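Local coordinates for protein putative NAD dependent dehydrogenase (Micromonospora echinospora, PDB 6NOR) that binds NAD in a Rossmann-type domain and probably acts as an oxidoreductase of the GFO/IDH/MocA family in gentamicin biosynthesis, at residues Asp58-Val61 and Gly62-Ala66; Arg72-Thr76 and Leu77-Leu81; Val91-Pro94 and Ala95-Glu99; Pro303-Trp307 and Ile308-Gly312. All blocks are in the same frame, centred on the assembly; numbering follows the deposited sequence.

Contact 1 (Asp58-Val61 and Gly62-Ala66)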
loop_
_atom_site.group_PDB
_atom_site.type_symbol
_atom_site.label_atom_id
_atom_site.label_comp_id
_atom_site.label_asym_id
_atom_site.label_seq_id
_atom_site.Cartn_x
_atom_site.Cartn_y
_atom_site.Cartn_z
ATOM N N ASP A 58 -1.558 -33.529 -29.580
ATOM C CA ASP A 58 -2.691 -34.139 -28.877
ATOM C C ASP A 58 -4.005 -33.703 -29.520
ATOM O O ASP A 58 -4.423 -32.550 -29.376
ATOM C CB ASP A 58 -2.660 -33.763 -27.393
ATOM C CG ASP A 58 -3.875 -34.278 -26.608
ATOM O OD1 ASP A 58 -5.033 -34.077 -27.029
ATOM O OD2 ASP A 58 -3.671 -34.874 -25.532
ATOM N N GLU A 59 -4.666 -34.635 -30.200
ATOM C CA GLU A 59 -5.850 -34.306 -30.978
ATOM C C GLU A 59 -7.030 -33.846 -30.123
ATOM O O GLU A 59 -7.773 -32.957 -30.531
ATOM C CB GLU A 59 -6.273 -35.495 -31.836
ATOM C CG GLU A 59 -7.397 -35.146 -32.787
ATOM C CD GLU A 59 -7.637 -36.205 -33.832
ATOM O OE1 GLU A 59 -6.662 -36.854 -34.278
ATOM O OE2 GLU A 59 -8.811 -36.378 -34.217
ATOM N N ARG A 60 -7.199 -34.434 -28.944
ATOM C CA ARG A 60 -8.276 -34.019 -28.055
ATOM C C ARG A 60 -8.127 -32.565 -27.643
ATOM O O ARG A 60 -9.088 -31.796 -27.685
ATOM C CB ARG A 60 -8.331 -34.895 -26.810
ATOM C CG ARG A 60 -9.523 -34.600 -25.916
ATOM C CD ARG A 60 -9.088 -34.148 -24.528
ATOM N NE ARG A 60 -8.204 -35.121 -23.891
ATOM C CZ ARG A 60 -8.628 -36.213 -23.260
ATOM N NH1 ARG A 60 -9.927 -36.475 -23.187
ATOM N NH2 ARG A 60 -7.757 -37.047 -22.707
ATOM N N VAL A 61 -6.917 -32.194 -27.241
ATOM C CA VAL A 61 -6.619 -30.817 -26.861
ATOM C C VAL A 61 -6.768 -29.873 -28.047
ATOM O O VAL A 61 -7.373 -28.809 -27.944
ATOM C CB VAL A 61 -5.197 -30.695 -26.280
ATOM C CG1 VAL A 61 -4.739 -29.243 -26.257
ATOM C CG2 VAL A 61 -5.162 -31.297 -24.892
ATOM N N GLY A 62 -6.223 -30.282 -29.181
ATOM C CA GLY A 62 -6.356 -29.517 -30.396
ATOM C C GLY A 62 -7.812 -29.336 -30.770
ATOM O O GLY A 62 -8.238 -28.240 -31.131
ATOM N N THR A 63 -8.581 -30.410 -30.663
ATOM C CA THR A 63 -9.967 -30.384 -31.090
ATOM C C THR A 63 -10.794 -29.491 -30.184
ATOM O O THR A 63 -11.612 -28.704 -30.659
ATOM C CB THR A 63 -10.561 -31.800 -31.131
ATOM O OG1 THR A 63 -10.074 -32.477 -32.296
ATOM C CG2 THR A 63 -12.063 -31.751 -31.175
ATOM N N ASP A 64 -10.553 -29.585 -28.883
ATOM C CA ASP A 64 -11.257 -28.755 -27.911
ATOM C C ASP A 64 -11.040 -27.265 -28.170
ATOM O O ASP A 64 -11.976 -26.475 -28.094
ATOM C CB ASP A 64 -10.817 -29.110 -26.488
ATOM C CG ASP A 64 -11.294 -30.502 -26.052
ATOM O OD1 ASP A 64 -11.865 -31.241 -26.891
ATOM O OD2 ASP A 64 -11.087 -30.864 -24.871
ATOM N N LEU A 65 -9.813 -26.879 -28.495
ATOM C CA LEU A 65 -9.550 -25.486 -28.809
ATOM C C LEU A 65 -10.218 -25.077 -30.121
ATOM O O LEU A 65 -10.887 -24.052 -30.184
ATOM C CB LEU A 65 -8.039 -25.212 -28.865
ATOM C CG LEU A 65 -7.660 -23.727 -28.959
ATOM C CD1 LEU A 65 -8.235 -22.918 -27.785
ATOM C CD2 LEU A 65 -6.156 -23.520 -29.074
ATOM N N ALA A 66 -10.054 -25.885 -31.159
ATOM C CA ALA A 66 -10.638 -25.585 -32.468
ATOM C C ALA A 66 -12.166 -25.430 -32.465
ATOM O O ALA A 66 -12.692 -24.540 -33.117
ATOM C CB ALA A 66 -10.230 -26.650 -33.469
#

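Contact 2 (Arg72-Thr76 and Leu77-Leu81)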
loop_
_atom_site.group_PDB
_atom_site.type_symbol
_atom_site.label_atom_id
_atom_site.label_comp_id
_atom_site.label_asym_id
_atom_site.label_seq_id
_atom_site.Cartn_x
_atom_site.Cartn_y
_atom_site.Cartn_z
ATOM N N ARG A 72 -10.401 -25.478 -37.881
ATOM C CA ARG A 72 -10.095 -26.891 -38.148
ATOM C C ARG A 72 -8.960 -27.382 -37.250
ATOM O O ARG A 72 -8.129 -26.602 -36.799
ATOM C CB ARG A 72 -9.733 -27.094 -39.618
ATOM C CG ARG A 72 -10.932 -26.818 -40.530
ATOM C CD ARG A 72 -10.591 -26.925 -41.990
ATOM N NE ARG A 72 -10.341 -28.303 -42.383
ATOM C CZ ARG A 72 -9.932 -28.649 -43.596
ATOM N NH1 ARG A 72 -9.721 -29.920 -43.897
ATOM N NH2 ARG A 72 -9.748 -27.708 -44.508
ATOM N N VAL A 73 -8.923 -28.678 -36.992
ATOM C CA VAL A 73 -7.891 -29.224 -36.138
ATOM C C VAL A 73 -7.050 -30.231 -36.905
ATOM O O VAL A 73 -7.568 -30.970 -37.731
ATOM C CB VAL A 73 -8.499 -29.873 -34.886
ATOM C CG1 VAL A 73 -9.639 -30.790 -35.261
ATOM C CG2 VAL A 73 -7.443 -30.609 -34.087
ATOM N N THR A 74 -5.744 -30.230 -36.649
ATOM C CA THR A 74 -4.844 -31.205 -37.251
ATOM C C THR A 74 -3.681 -31.526 -36.315
ATOM O O THR A 74 -3.421 -30.802 -35.365
ATOM C CB THR A 74 -4.277 -30.713 -38.587
ATOM O OG1 THR A 74 -3.361 -31.689 -39.098
ATOM C CG2 THR A 74 -3.526 -29.415 -38.399
ATOM N N THR A 75 -2.991 -32.621 -36.601
ATOM C CA THR A 75 -1.836 -33.022 -35.826
ATOM C C THR A 75 -0.592 -32.831 -36.663
ATOM O O THR A 75 0.516 -33.044 -36.202
ATOM C CB THR A 75 -1.938 -34.484 -35.360
ATOM O OG1 THR A 75 -2.142 -35.325 -36.494
ATOM C CG2 THR A 75 -3.107 -34.659 -34.422
ATOM N N THR A 76 -0.784 -32.387 -37.890
ATOM C CA THR A 76 0.303 -32.224 -38.843
ATOM C C THR A 76 0.433 -30.776 -39.254
ATOM O O THR A 76 -0.447 -30.240 -39.912
ATOM C CB THR A 76 0.070 -33.063 -40.123
ATOM O OG1 THR A 76 -0.285 -34.402 -39.772
ATOM C CG2 THR A 76 1.300 -33.072 -40.996
ATOM N N LEU A 77 1.544 -30.156 -38.894
ATOM C CA LEU A 77 1.821 -28.787 -39.293
ATOM C C LEU A 77 1.686 -28.593 -40.805
ATOM O O LEU A 77 1.292 -27.532 -41.273
ATOM C CB LEU A 77 3.225 -28.376 -38.821
ATOM C CG LEU A 77 3.627 -26.949 -39.182
ATOM C CD1 LEU A 77 2.685 -25.963 -38.509
ATOM C CD2 LEU A 77 5.070 -26.655 -38.802
ATOM N N ASP A 78 1.988 -29.636 -41.567
ATOM C CA ASP A 78 1.992 -29.537 -43.018
ATOM C C ASP A 78 0.603 -29.387 -43.607
ATOM O O ASP A 78 0.445 -28.795 -44.667
ATOM C CB ASP A 78 2.684 -30.754 -43.628
ATOM C CG ASP A 78 4.174 -30.533 -43.826
ATOM O OD1 ASP A 78 4.563 -29.387 -44.141
ATOM O OD2 ASP A 78 4.955 -31.495 -43.657
ATOM N N GLU A 79 -0.400 -29.922 -42.926
ATOM C CA GLU A 79 -1.760 -29.789 -43.407
ATOM C C GLU A 79 -2.176 -28.311 -43.370
ATOM O O GLU A 79 -2.737 -27.792 -44.331
ATOM C CB GLU A 79 -2.715 -30.655 -42.587
ATOM C CG GLU A 79 -4.116 -30.688 -43.153
ATOM C CD GLU A 79 -5.011 -31.715 -42.490
ATOM O OE1 GLU A 79 -6.145 -31.908 -42.968
ATOM O OE2 GLU A 79 -4.592 -32.327 -41.492
ATOM N N ALA A 80 -1.854 -27.631 -42.274
ATOM C CA ALA A 80 -2.185 -26.220 -42.120
ATOM C C ALA A 80 -1.400 -25.357 -43.088
ATOM O O ALA A 80 -1.894 -24.334 -43.551
ATOM C CB ALA A 80 -1.924 -25.757 -40.680
ATOM N N LEU A 81 -0.166 -25.756 -43.373
ATOM C CA LEU A 81 0.688 -24.993 -44.265
ATOM C C LEU A 81 0.308 -25.254 -45.731
ATOM O O LEU A 81 0.770 -24.560 -46.630
ATOM C CB LEU A 81 2.153 -25.340 -44.037
ATOM C CG LEU A 81 2.765 -24.851 -42.716
ATOM C CD1 LEU A 81 4.159 -25.442 -42.498
ATOM C CD2 LEU A 81 2.819 -23.328 -42.661
#

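Contact 3 (Val91-Pro94 and Ala95-Glu99). With NAD (nicotinamide-adenine-dinucleotide), chain G.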
loop_
_atom_site.group_PDB
_atom_site.type_symbol
_atom_site.label_atom_id
_atom_site.label_comp_id
_atom_site.label_asym_id
_atom_site.label_seq_id
_atom_site.Cartn_x
_atom_site.Cartn_y
_atom_site.Cartn_z
ATOM N N VAL A 91 3.276 -19.854 -32.798
ATOM C CA VAL A 91 3.923 -21.040 -32.251
ATOM C C VAL A 91 4.014 -21.001 -30.724
ATOM O O VAL A 91 4.802 -20.264 -30.148
ATOM C CB VAL A 91 5.319 -21.218 -32.836
ATOM C CG1 VAL A 91 5.983 -22.439 -32.248
ATOM C CG2 VAL A 91 5.231 -21.354 -34.330
ATOM N N ALA A 92 3.184 -21.807 -30.080
ATOM C CA ALA A 92 3.104 -21.835 -28.632
ATOM C C ALA A 92 3.282 -23.258 -28.153
ATOM O O ALA A 92 2.403 -23.832 -27.534
ATOM C CB ALA A 92 1.755 -21.259 -28.151
ATOM N N THR A 93 4.426 -23.835 -28.468
ATOM C CA THR A 93 4.685 -25.223 -28.148
ATOM C C THR A 93 5.807 -25.238 -27.122
ATOM O O THR A 93 6.295 -24.175 -26.766
ATOM C CB THR A 93 5.051 -25.988 -29.410
ATOM O OG1 THR A 93 6.229 -25.408 -29.986
ATOM C CG2 THR A 93 3.908 -25.909 -30.406
ATOM N N PRO A 94 6.215 -26.424 -26.625
ATOM C CA PRO A 94 7.357 -26.419 -25.703
ATOM C C PRO A 94 8.590 -25.771 -26.311
ATOM O O PRO A 94 8.760 -25.775 -27.550
ATOM C CB PRO A 94 7.590 -27.894 -25.445
ATOM C CG PRO A 94 6.252 -28.487 -25.563
ATOM C CD PRO A 94 5.622 -27.771 -26.709
ATOM N N ALA A 95 9.431 -25.218 -25.444
ATOM C CA ALA A 95 10.539 -24.360 -25.873
ATOM C C ALA A 95 11.434 -24.993 -26.941
ATOM O O ALA A 95 11.765 -24.344 -27.916
ATOM C CB ALA A 95 11.374 -23.952 -24.669
ATOM N N ALA A 96 11.814 -26.253 -26.772
ATOM C CA ALA A 96 12.762 -26.874 -27.712
ATOM C C ALA A 96 12.172 -27.146 -29.097
ATOM O O ALA A 96 12.914 -27.360 -30.048
ATOM C CB ALA A 96 13.324 -28.162 -27.132
ATOM N N THR A 97 10.848 -27.110 -29.224
ATOM C CA THR A 97 10.223 -27.320 -30.520
ATOM C C THR A 97 10.122 -26.017 -31.323
ATOM O O THR A 97 9.843 -26.048 -32.509
ATOM C CB THR A 97 8.816 -27.948 -30.373
ATOM O OG1 THR A 97 7.937 -27.012 -29.746
ATOM C CG2 THR A 97 8.868 -29.228 -29.537
ATOM N N HIS A 98 10.366 -24.872 -30.694
ATOM C CA HIS A 98 10.232 -23.585 -31.388
ATOM C C HIS A 98 11.079 -23.453 -32.646
ATOM O O HIS A 98 10.588 -23.028 -33.688
ATOM C CB HIS A 98 10.595 -22.422 -30.451
ATOM C CG HIS A 98 9.592 -22.189 -29.378
ATOM N ND1 HIS A 98 9.760 -21.239 -28.396
ATOM C CD2 HIS A 98 8.411 -22.792 -29.121
ATOM C CE1 HIS A 98 8.724 -21.267 -27.583
ATOM N NE2 HIS A 98 7.890 -22.200 -28.004
ATOM N N GLU A 99 12.354 -23.788 -32.558
ATOM C CA GLU A 99 13.228 -23.604 -33.717
ATOM C C GLU A 99 12.833 -24.460 -34.946
ATOM O O GLU A 99 12.732 -23.919 -36.030
ATOM C CB GLU A 99 14.688 -23.865 -33.332
ATOM C CG GLU A 99 15.704 -23.274 -34.311
ATOM C CD GLU A 99 15.953 -24.166 -35.514
ATOM O OE1 GLU A 99 15.868 -25.403 -35.356
ATOM O OE2 GLU A 99 16.218 -23.635 -36.617
HETATM P PA NAD G . 1.357 -26.164 -22.538
HETATM O O1A NAD G . 2.028 -27.449 -21.997
HETATM O O2A NAD G . 0.163 -25.746 -21.767
HETATM O O5B NAD G . 0.925 -26.400 -24.028
HETATM C C5B NAD G . 1.871 -26.939 -24.934
HETATM C C4B NAD G . 1.044 -27.483 -26.129
HETATM O O4B NAD G . 1.811 -27.743 -27.149
HETATM C C3B NAD G . 0.419 -28.801 -25.733
HETATM O O3B NAD G . -0.897 -28.770 -26.093
HETATM C C2B NAD G . 1.198 -29.858 -26.561
HETATM O O2B NAD G . 0.295 -30.985 -26.854
HETATM C C1B NAD G . 1.453 -29.217 -27.629
HETATM N N9A NAD G . 2.627 -29.700 -28.334
HETATM C C8A NAD G . 3.763 -30.247 -27.858
HETATM N N7A NAD G . 4.578 -30.488 -28.914
HETATM C C5A NAD G . 3.949 -30.098 -30.025
HETATM C C6A NAD G . 4.306 -30.130 -31.340
HETATM N N6A NAD G . 5.486 -30.597 -31.874
HETATM N N1A NAD G . 3.484 -29.656 -32.265
HETATM C C2A NAD G . 2.272 -29.161 -31.913
HETATM N N3A NAD G . 1.914 -29.139 -30.607
HETATM C C4A NAD G . 2.747 -29.599 -29.667
HETATM O O3 NAD G . 2.437 -25.050 -22.528
HETATM P PN NAD G . 2.221 -23.473 -22.578
HETATM O O1N NAD G . 1.092 -23.031 -23.449
HETATM O O2N NAD G . 2.060 -22.938 -21.165
HETATM O O5D NAD G . 3.555 -22.892 -23.183
HETATM C C5D NAD G . 3.796 -22.927 -24.576
HETATM C C4D NAD G . 4.786 -21.803 -24.945
HETATM O O4D NAD G . 4.361 -20.626 -24.586
HETATM C C3D NAD G . 6.131 -21.998 -24.185
HETATM O O3D NAD G . 7.120 -21.704 -24.996
HETATM C C2D NAD G . 6.027 -21.025 -22.991
HETATM O O2D NAD G . 7.395 -20.636 -22.546
HETATM C C1D NAD G . 5.362 -20.016 -23.481
HETATM N N1N NAD G . 4.608 -19.317 -22.483
HETATM C C2N NAD G . 4.563 -17.928 -22.540
HETATM C C3N NAD G . 3.845 -17.192 -21.595
HETATM C C7N NAD G . 3.866 -15.659 -21.715
HETATM O O7N NAD G . 3.350 -14.993 -20.896
HETATM N N7N NAD G . 4.542 -15.057 -22.812
HETATM C C4N NAD G . 3.168 -17.815 -20.571
HETATM C C5N NAD G . 3.199 -19.209 -20.513
HETATM C C6N NAD G . 3.928 -19.958 -21.476
#

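Contact 4 (Pro303-Trp307 and Ile308-Gly312)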
loop_
_atom_site.group_PDB
_atom_site.type_symbol
_atom_site.label_atom_id
_atom_site.label_comp_id
_atom_site.label_asym_id
_atom_site.label_seq_id
_atom_site.Cartn_x
_atom_site.Cartn_y
_atom_site.Cartn_z
ATOM N N PRO A 303 -7.335 -9.428 -6.076
ATOM C CA PRO A 303 -7.815 -9.997 -7.344
ATOM C C PRO A 303 -7.377 -9.219 -8.571
ATOM O O PRO A 303 -7.284 -8.002 -8.528
ATOM C CB PRO A 303 -9.338 -9.930 -7.212
ATOM C CG PRO A 303 -9.586 -9.763 -5.734
ATOM C CD PRO A 303 -8.444 -8.943 -5.244
ATOM N N GLU A 304 -7.116 -9.927 -9.664
ATOM C CA GLU A 304 -6.780 -9.273 -10.905
ATOM C C GLU A 304 -8.051 -8.840 -11.604
ATOM O O GLU A 304 -9.129 -9.394 -11.359
ATOM C CB GLU A 304 -5.961 -10.204 -11.811
ATOM C CG GLU A 304 -6.554 -11.607 -12.004
ATOM C CD GLU A 304 -7.733 -11.666 -12.988
ATOM O OE1 GLU A 304 -7.859 -10.761 -13.845
ATOM O OE2 GLU A 304 -8.542 -12.619 -12.896
ATOM N N TRP A 305 -7.918 -7.837 -12.461
ATOM C CA TRP A 305 -8.934 -7.535 -13.471
ATOM C C TRP A 305 -8.238 -7.484 -14.827
ATOM O O TRP A 305 -7.077 -7.117 -14.903
ATOM C CB TRP A 305 -9.666 -6.216 -13.166
ATOM C CG TRP A 305 -8.754 -5.039 -12.975
ATOM C CD1 TRP A 305 -8.092 -4.695 -11.827
ATOM C CD2 TRP A 305 -8.431 -4.027 -13.939
ATOM N NE1 TRP A 305 -7.351 -3.550 -12.034
ATOM C CE2 TRP A 305 -7.544 -3.127 -13.323
ATOM C CE3 TRP A 305 -8.801 -3.809 -15.274
ATOM C CZ2 TRP A 305 -7.017 -2.025 -13.990
ATOM C CZ3 TRP A 305 -8.269 -2.724 -15.942
ATOM C CH2 TRP A 305 -7.389 -1.846 -15.299
ATOM N N GLU A 306 -8.957 -7.869 -15.879
ATOM C CA GLU A 306 -8.456 -7.912 -17.251
ATOM C C GLU A 306 -7.022 -8.416 -17.373
ATOM O O GLU A 306 -6.162 -7.735 -17.929
ATOM C CB GLU A 306 -8.576 -6.527 -17.896
ATOM C CG GLU A 306 -9.996 -6.149 -18.273
ATOM C CD GLU A 306 -10.098 -4.896 -19.142
ATOM O OE1 GLU A 306 -9.163 -4.069 -19.160
ATOM O OE2 GLU A 306 -11.139 -4.730 -19.810
ATOM N N TRP A 307 -6.767 -9.623 -16.881
ATOM C CA TRP A 307 -5.395 -10.088 -16.775
ATOM C C TRP A 307 -4.717 -10.231 -18.141
ATOM O O TRP A 307 -3.525 -9.994 -18.266
ATOM C CB TRP A 307 -5.332 -11.399 -15.972
ATOM C CG TRP A 307 -5.817 -12.636 -16.644
ATOM C CD1 TRP A 307 -7.074 -13.174 -16.585
ATOM C CD2 TRP A 307 -5.039 -13.528 -17.448
ATOM N NE1 TRP A 307 -7.128 -14.333 -17.324
ATOM C CE2 TRP A 307 -5.890 -14.575 -17.858
ATOM C CE3 TRP A 307 -3.707 -13.538 -17.862
ATOM C CZ2 TRP A 307 -5.456 -15.616 -18.672
ATOM C CZ3 TRP A 307 -3.273 -14.571 -18.667
ATOM C CH2 TRP A 307 -4.148 -15.593 -19.074
ATOM N N ILE A 308 -5.482 -10.567 -19.174
ATOM C CA ILE A 308 -4.911 -10.737 -20.499
ATOM C C ILE A 308 -4.484 -9.414 -21.110
ATOM O O ILE A 308 -3.354 -9.270 -21.550
ATOM C CB ILE A 308 -5.888 -11.427 -21.439
ATOM C CG1 ILE A 308 -6.199 -12.838 -20.931
ATOM C CG2 ILE A 308 -5.309 -11.491 -22.824
ATOM C CD1 ILE A 308 -7.112 -13.653 -21.862
ATOM N N ARG A 309 -5.385 -8.448 -21.137
ATOM C CA ARG A 309 -5.030 -7.121 -21.605
ATOM C C ARG A 309 -3.948 -6.463 -20.746
ATOM O O ARG A 309 -3.024 -5.843 -21.251
ATOM C CB ARG A 309 -6.262 -6.232 -21.639
ATOM C CG ARG A 309 -6.039 -4.914 -22.333
ATOM C CD ARG A 309 -7.309 -4.059 -22.304
ATOM N NE ARG A 309 -7.147 -2.943 -23.220
ATOM C CZ ARG A 309 -6.465 -1.838 -22.941
ATOM N NH1 ARG A 309 -5.905 -1.677 -21.754
ATOM N NH2 ARG A 309 -6.351 -0.885 -23.852
ATOM N N ASN A 310 -4.059 -6.601 -19.438
ATOM C CA ASN A 310 -3.115 -5.944 -18.565
ATOM C C ASN A 310 -1.729 -6.578 -18.588
ATOM O O ASN A 310 -0.763 -5.921 -18.251
ATOM C CB ASN A 310 -3.664 -5.896 -17.150
ATOM C CG ASN A 310 -4.590 -4.727 -16.944
ATOM O OD1 ASN A 310 -4.431 -3.710 -17.584
ATOM N ND2 ASN A 310 -5.549 -4.858 -16.043
ATOM N N SER A 311 -1.622 -7.831 -19.027
ATOM C CA SER A 311 -0.306 -8.457 -19.196
ATOM C C SER A 311 0.341 -8.099 -20.522
ATOM O O SER A 311 1.481 -8.468 -20.765
ATOM C CB SER A 311 -0.390 -9.984 -19.106
ATOM O OG SER A 311 -0.766 -10.432 -17.816
ATOM N N GLY A 312 -0.398 -7.410 -21.387
ATOM C CA GLY A 312 0.132 -6.966 -22.660
ATOM C C GLY A 312 -0.151 -7.827 -23.891
ATOM O O GLY A 312 0.292 -7.478 -24.982
HETATM O O HOH W 1 -6.251 -2.945 -19.159
#

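Contact 1 (Asp58-Val61 and Gly62-Ala66)
The flat groups that meet here are the guanidinium of R60 and the carboxylate of D64, one turn apart on helix 59-69. Their planes are inclined 62° to each other. The side chains run side by side in the same direction, but the touch is made by the aliphatic part of the arginine: R60 CD comes to 3.9 Å from D64 OD2, while R60 NE stays 5.2 Å from D64 OD2. The R60 chain is bent at chi2 and chi3, and at this separation the opposite charges probably attract only weakly; no salt bridge forms.

The carboxylate of D58, at the N-cap, has its own role. It is met from above its plane by the amide of V61, with V61 N to D58 OD1 at 2.7 Å and an almost straight N-H (176°). D58 O then receives the amide of G62, and the helical bonds continue with T63 N on E59 O, D64 N on R60 O and L65 N on V61 O. T63 OG1 turns back beside its own backbone N (chi1 -76°) and adds a weak bond to E59 O at 2.9 Å, so that this carbonyl is approached by both amide and hydroxyl of one residue. L65 and A66 face V54 of strand 49-55.

V61 belongs to the NAD pocket, and D56, just before the cap, binds the cofactor and also accepts from D58 N. The chemistry is that of a capped helix start: an acidic group satisfies a first-turn amide and would probably be stabilised as an anion by the helix dipole, at a turn whose V61 touches the NAD.

Contact 2 (Arg72-Thr76 and Leu77-Leu81)
T74, at the end of edge strand 72-74 of the Rossmann sheet, turns its hydroxyl onto the carboxylate of E79 in helix 77-81, and the same oxygen closes an ST turn with the amide of T76. This strand-turn-helix corner is tight around that hydroxyl. T74 OG1 gives its proton to E79 OE2 at 2.8 Å, on the anti side of the carboxylate and 31° out of its plane, and accepts from T76 N at 2.9 Å with a nearly linear N-H (168°). The two side chains slide past each other in opposite directions: with CG opposite the backbone N (chi1 -173°) and the chain extended beyond it, E79 extends past T74 until OE2 also lies against T74 CB. W53 of strand 49-55 touches both T74 and E79, and backbone bonds join T74 to V54 and D56.

The solvent side is looser. R72 crosses E79 at about a right angle, their flat groups nearly perpendicular, and R72 NH1 remains 4.2 Å from E79 OE1; that oxygen sits well out of the guanidinium plane, no N-H points at it, and any attraction is probably one of charge only. T76 occupies the N-cap position, yet its side chain makes no capping bond, and its methyl merely rests against D78 CB. The exposed D78 adds little else to the contact. L77 of the short helix packs on I101 and Q104 of helix 98-107.

The first turn is instead closed by the backbone: E79 N reaches T76 O at 3.0 Å, coming from above the carbonyl plane.

Contact 3 (Val91-Pro94 and Ala95-Glu99)
Both T93 and T97 hold OG1 between their own backbone N and carbonyl carbon (chi1 60° and 67°), which turns the two hydroxyls toward each other, while H98 sets its ring beside its backbone N (chi1 -71°) and swings NE2 back to the loop. T93 OG1 and T97 OG1 are modelled 2.4 Å apart, too short to be reliable, and a bond between them is doubtful in detail. T97 OG1 passes its proton to P94 O at 2.7 Å, in the carbonyl plane and on a lone pair. T97 N reaches the same oxygen from above that plane, so two donors of one residue grip P94 O.

H98 NE2 donates to T93 O at 2.8 Å, from above the carbonyl plane, and A95 CA covers one face of the imidazole. Beyond the ring, ND1 is bonded to the carbonyls of P117 and L118.

The NAD lies alongside: its adenine carbon C8A is 3.3 Å from P94 CD, and its ribose oxygen O3D is 3.1 Å from T93 O. E115, K116 and Y313 bind the cofactor too. The two T97 bonds to P94 O and the H98 bond to T93 O thus probably fix the carbonyls of a loop that presents its backbone and proline ring to the dinucleotide.

Contact 4 (Pro303-Trp307 and Ile308-Gly312)
W307, I308 and N310 carry this turn. The indole of W307 has I308 CG1 over one face, a CH-pi contact 3.6 Å from the centroid of the six-membered ring and 12° off its normal. The indole gets there because its CG sits between the backbone N and carbonyl carbon (chi1 74°), folding it back over the next residue.

N310 turns its amide toward W305. ND2 donates to W305 O at 3.0 Å and lies over one face of the W305 indole, the amide plane standing at 86° to the ring. N310 N bonds E306 O nearly along the carbonyl axis, and a water joins N310 OD1 to E306 OE1 and R309 NH1. Between subunits, E306 pairs in a salt bridge with R309 of the second subunit, and R309 with E306 of the second subunit. S311 N and S311 OG grip W307 O from opposite faces of its plane.

G312, with positive phi, ends the turn in a Schellman motif and occupies the N-cap position of helix 313-326. Across the fold, W307 packs on F34 and V38 and I308 on V42, all of helix 34-44; Y313 touches both, while W305 rests on V282 of strand 282-286.

In the fold
Contacts 1, 2 and 3 follow one another along the chain within the NAD-binding Rossmann region, and contact 4 comes much later. Contacts 1 and 2 touch, their centres 12 Å apart, where T63 and A66 of helix 59-69 pack on V73 of strand 72-74, one of the two outermost strands of the six-stranded parallel sheet. Contact 3, in the loop from strand 86-91 into helix 98-107, lies with its centre about 17 Å from that of contact 1 and 16 Å from that of contact 2. Contact 4 is about 24 Å from contact 3, centre to centre, across the chain's centre. Contacts 1 and 3 include NAD-pocket residues, while contact 4 leads into Y313, also an NAD ligand, and reaches a second subunit.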